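Local coordinates for Xaa-Pro Dipeptidase (Alteromonas macleodii, PDB 2QS8), which probably cleaves the C-terminal residue from dipeptides or short peptides, as a metal-dependent carboxypeptidase of the amidohydrolase superfamily, at residues G73-Q81 against I290-V298. Residues are numbered along the deposited sequence; the frame is centred on the assembly and turned at random.
Sequences GQEYQSKAQ and IDNFFPEIV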
loop_
_atom_site.group_PDB
_atom_site.type_symbol
_atom_site.label_atom_id
_atom_site.label_comp_id
_atom_site.label_asym_id
_atom_site.label_seq_id
_atom_site.Cartn_x
_atom_site.Cartn_y
_atom_site.Cartn_z
ATOM N N GLY A 73 -12.060 15.259 -28.461
ATOM C CA GLY A 73 -11.890 13.831 -28.648
ATOM C C GLY A 73 -13.157 13.041 -28.400
ATOM O O GLY A 73 -13.217 11.846 -28.672
ATOM N N GLN A 74 -14.175 13.707 -27.869
ATOM C CA GLN A 74 -15.442 13.047 -27.612
ATOM C C GLN A 74 -16.610 14.016 -27.741
ATOM O O GLN A 74 -16.435 15.233 -27.632
ATOM C CB GLN A 74 -15.434 12.418 -26.216
ATOM C CG GLN A 74 -15.519 13.413 -25.079
ATOM C CD GLN A 74 -15.092 12.817 -23.747
ATOM O OE1 GLN A 74 -13.901 12.639 -23.484
ATOM N NE2 GLN A 74 -16.065 12.498 -22.901
ATOM N N GLU A 75 -17.783 13.455 -28.011
ATOM C CA GLU A 75 -19.048 14.187 -28.127
ATOM C C GLU A 75 -20.111 13.171 -27.757
ATOM O O GLU A 75 -20.291 12.178 -28.462
ATOM C CB GLU A 75 -19.296 14.681 -29.546
ATOM C CG GLU A 75 -18.314 15.733 -30.004
ATOM C CD GLU A 75 -18.797 16.488 -31.227
ATOM O OE1 GLU A 75 -19.250 15.825 -32.184
ATOM O OE2 GLU A 75 -18.709 17.737 -31.222
ATOM N N TYR A 76 -20.811 13.414 -26.659
ATOM C CA TYR A 76 -21.822 12.473 -26.195
ATOM C C TYR A 76 -22.901 12.146 -27.226
ATOM O O TYR A 76 -23.553 13.041 -27.761
ATOM C CB TYR A 76 -22.505 12.979 -24.917
ATOM C CG TYR A 76 -23.103 11.845 -24.131
ATOM C CD1 TYR A 76 -22.293 11.012 -23.361
ATOM C CD2 TYR A 76 -24.454 11.519 -24.255
ATOM C CE1 TYR A 76 -22.800 9.878 -22.748
ATOM C CE2 TYR A 76 -24.977 10.382 -23.643
ATOM C CZ TYR A 76 -24.140 9.561 -22.894
ATOM O OH TYR A 76 -24.625 8.403 -22.317
ATOM N N GLN A 77 -23.075 10.858 -27.493
ATOM C CA GLN A 77 -24.081 10.390 -28.439
ATOM C C GLN A 77 -25.018 9.430 -27.724
ATOM O O GLN A 77 -24.614 8.732 -26.789
ATOM C CB GLN A 77 -23.422 9.663 -29.616
ATOM C CG GLN A 77 -22.630 10.558 -30.554
ATOM C CD GLN A 77 -21.956 9.786 -31.667
ATOM O OE1 GLN A 77 -21.064 8.975 -31.419
ATOM N NE2 GLN A 77 -22.380 10.033 -32.901
ATOM N N SER A 78 -26.269 9.398 -28.165
ATOM C CA SER A 78 -27.271 8.504 -27.601
ATOM C C SER A 78 -26.826 7.047 -27.778
ATOM O O SER A 78 -25.915 6.754 -28.565
ATOM C CB SER A 78 -28.601 8.695 -28.332
ATOM O OG SER A 78 -28.479 8.311 -29.692
ATOM N N LYS A 79 -27.475 6.148 -27.037
ATOM C CA LYS A 79 -27.190 4.726 -27.126
ATOM C C LYS A 79 -27.353 4.256 -28.572
ATOM O O LYS A 79 -26.545 3.482 -29.081
ATOM C CB LYS A 79 -28.139 3.933 -26.227
ATOM C CG LYS A 79 -27.895 4.126 -24.741
ATOM C CD LYS A 79 -28.888 3.318 -23.902
ATOM C CE LYS A 79 -28.734 1.819 -24.130
ATOM N NZ LYS A 79 -29.728 1.049 -23.334
ATOM N N ALA A 80 -28.395 4.741 -29.234
ATOM C CA ALA A 80 -28.650 4.374 -30.619
ATOM C C ALA A 80 -27.584 4.867 -31.601
ATOM O O ALA A 80 -27.286 4.186 -32.580
ATOM C CB ALA A 80 -30.030 4.887 -31.046
ATOM N N GLN A 81 -27.005 6.040 -31.342
ATOM C CA GLN A 81 -26.000 6.617 -32.245
ATOM C C GLN A 81 -24.549 6.265 -31.923
ATOM O O GLN A 81 -23.703 6.227 -32.818
ATOM C CB GLN A 81 -26.110 8.151 -32.262
ATOM C CG GLN A 81 -27.420 8.751 -32.787
ATOM C CD GLN A 81 -27.591 8.573 -34.280
ATOM O OE1 GLN A 81 -26.617 8.577 -35.031
ATOM N NE2 GLN A 81 -28.838 8.434 -34.724
ATOM N N ILE A 290 -35.844 12.135 -23.393
ATOM C CA ILE A 290 -35.892 11.200 -24.510
ATOM C C ILE A 290 -35.619 9.785 -24.019
ATOM O O ILE A 290 -34.565 9.518 -23.439
ATOM C CB ILE A 290 -34.840 11.554 -25.558
ATOM C CG1 ILE A 290 -35.018 13.013 -25.991
ATOM C CG2 ILE A 290 -34.944 10.593 -26.739
ATOM C CD1 ILE A 290 -33.944 13.515 -26.931
ATOM N N ASP A 291 -36.562 8.876 -24.250
ATOM C CA ASP A 291 -36.375 7.499 -23.811
ATOM C C ASP A 291 -35.153 6.855 -24.474
ATOM O O ASP A 291 -34.888 7.065 -25.659
ATOM C CB ASP A 291 -37.620 6.643 -24.108
ATOM C CG ASP A 291 -38.863 7.094 -23.332
ATOM O OD1 ASP A 291 -38.735 7.551 -22.169
ATOM O OD2 ASP A 291 -39.978 6.969 -23.887
ATOM N N ASN A 292 -34.407 6.092 -23.676
ATOM C CA ASN A 292 -33.222 5.365 -24.133
ATOM C C ASN A 292 -32.113 6.203 -24.750
ATOM O O ASN A 292 -31.301 5.686 -25.524
ATOM C CB ASN A 292 -33.629 4.264 -25.118
ATOM C CG ASN A 292 -34.604 3.267 -24.507
ATOM O OD1 ASN A 292 -34.300 2.627 -23.501
ATOM N ND2 ASN A 292 -35.780 3.136 -25.114
ATOM N N PHE A 293 -32.081 7.494 -24.434
ATOM C CA PHE A 293 -31.026 8.351 -24.952
ATOM C C PHE A 293 -29.806 8.026 -24.090
ATOM O O PHE A 293 -28.737 7.694 -24.604
ATOM C CB PHE A 293 -31.380 9.827 -24.807
ATOM C CG PHE A 293 -30.344 10.749 -25.379
ATOM C CD1 PHE A 293 -30.395 11.126 -26.713
ATOM C CD2 PHE A 293 -29.286 11.205 -24.592
ATOM C CE1 PHE A 293 -29.419 11.938 -27.252
ATOM C CE2 PHE A 293 -28.304 12.015 -25.125
ATOM C CZ PHE A 293 -28.369 12.383 -26.460
ATOM N N PHE A 294 -30.003 8.123 -22.776
ATOM C CA PHE A 294 -28.976 7.828 -21.784
ATOM C C PHE A 294 -29.178 6.396 -21.271
ATOM O O PHE A 294 -30.244 5.798 -21.444
ATOM C CB PHE A 294 -29.094 8.763 -20.567
ATOM C CG PHE A 294 -28.790 10.221 -20.854
ATOM C CD1 PHE A 294 -27.518 10.620 -21.247
ATOM C CD2 PHE A 294 -29.776 11.196 -20.687
ATOM C CE1 PHE A 294 -27.229 11.970 -21.468
ATOM C CE2 PHE A 294 -29.497 12.547 -20.908
ATOM C CZ PHE A 294 -28.227 12.935 -21.296
ATOM N N PRO A 295 -28.139 5.813 -20.660
ATOM C CA PRO A 295 -28.299 4.457 -20.134
ATOM C C PRO A 295 -29.316 4.621 -18.999
ATOM O O PRO A 295 -29.455 5.719 -18.453
ATOM C CB PRO A 295 -26.903 4.122 -19.622
ATOM C CG PRO A 295 -26.018 4.863 -20.592
ATOM C CD PRO A 295 -26.716 6.194 -20.726
ATOM N N GLU A 296 -30.023 3.556 -18.645
ATOM C CA GLU A 296 -31.021 3.643 -17.587
ATOM C C GLU A 296 -30.477 4.112 -16.239
ATOM O O GLU A 296 -31.171 4.793 -15.486
ATOM C CB GLU A 296 -31.731 2.293 -17.407
ATOM C CG GLU A 296 -32.617 1.890 -18.580
ATOM C CD GLU A 296 -33.527 3.022 -19.054
ATOM O OE1 GLU A 296 -34.279 3.576 -18.224
ATOM O OE2 GLU A 296 -33.487 3.356 -20.261
ATOM N N ILE A 297 -29.237 3.750 -15.934
ATOM C CA ILE A 297 -28.629 4.130 -14.663
ATOM C C ILE A 297 -28.210 5.612 -14.657
ATOM O O ILE A 297 -28.133 6.240 -13.593
ATOM C CB ILE A 297 -27.415 3.208 -14.347
ATOM C CG1 ILE A 297 -26.940 3.427 -12.916
ATOM C CG2 ILE A 297 -26.289 3.468 -15.320
ATOM C CD1 ILE A 297 -25.966 2.376 -12.434
ATOM N N VAL A 298 -27.976 6.156 -15.852
ATOM C CA VAL A 298 -27.576 7.551 -16.033
ATOM C C VAL A 298 -28.772 8.521 -16.078
ATOM O O VAL A 298 -28.732 9.600 -15.480
ATOM C CB VAL A 298 -26.770 7.729 -17.349
ATOM C CG1 VAL A 298 -26.501 9.209 -17.605
ATOM C CG2 VAL A 298 -25.469 6.955 -17.280
#
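K79 and F293 join the two loops through a single backbone hydrogen bond, K79 N to F293 O (3.1 Å). Close by, S78 and F293 bring their CA atoms within 4.6 Å of each other. S78 CA lies 3.4 Å from the same F293 O in a CA-H...O contact, and S78 CB sits over one face of the F293 ring, 3.8 Å from its centroid, a CH-pi contact. With CG anti to the backbone N (chi1 -178°), F293 carries its ring back alongside 73-81, where F293 CE2 meets the edge of the Y76 ring, 4.0 Å from Y76 CD2. The Y76 and F294 rings are inclined at 39°, Y76 CE2 approaching F294 CD1 to 3.5 Å, while Y76 OH reaches P295 CD at 3.4 Å. The aliphatic part of K79 runs over N292 O and F294 O. Replacing F293 with an alanine removes the ring under S78 CB and would probably open a gap there and at the edge of Y76. F294 also packs on L202 of the methionine pocket and V284 of helix 278-287. The contact thus joins the loop after strand 69-70 to the loop before helix 299-319, at the surface beside the active site, with the Y76 side chain about 8 Å from the bound methionine. With one backbone hydrogen bond across it, its fit rests mainly on the shapes of the Y76, F293 and F294 rings and on S78 CB.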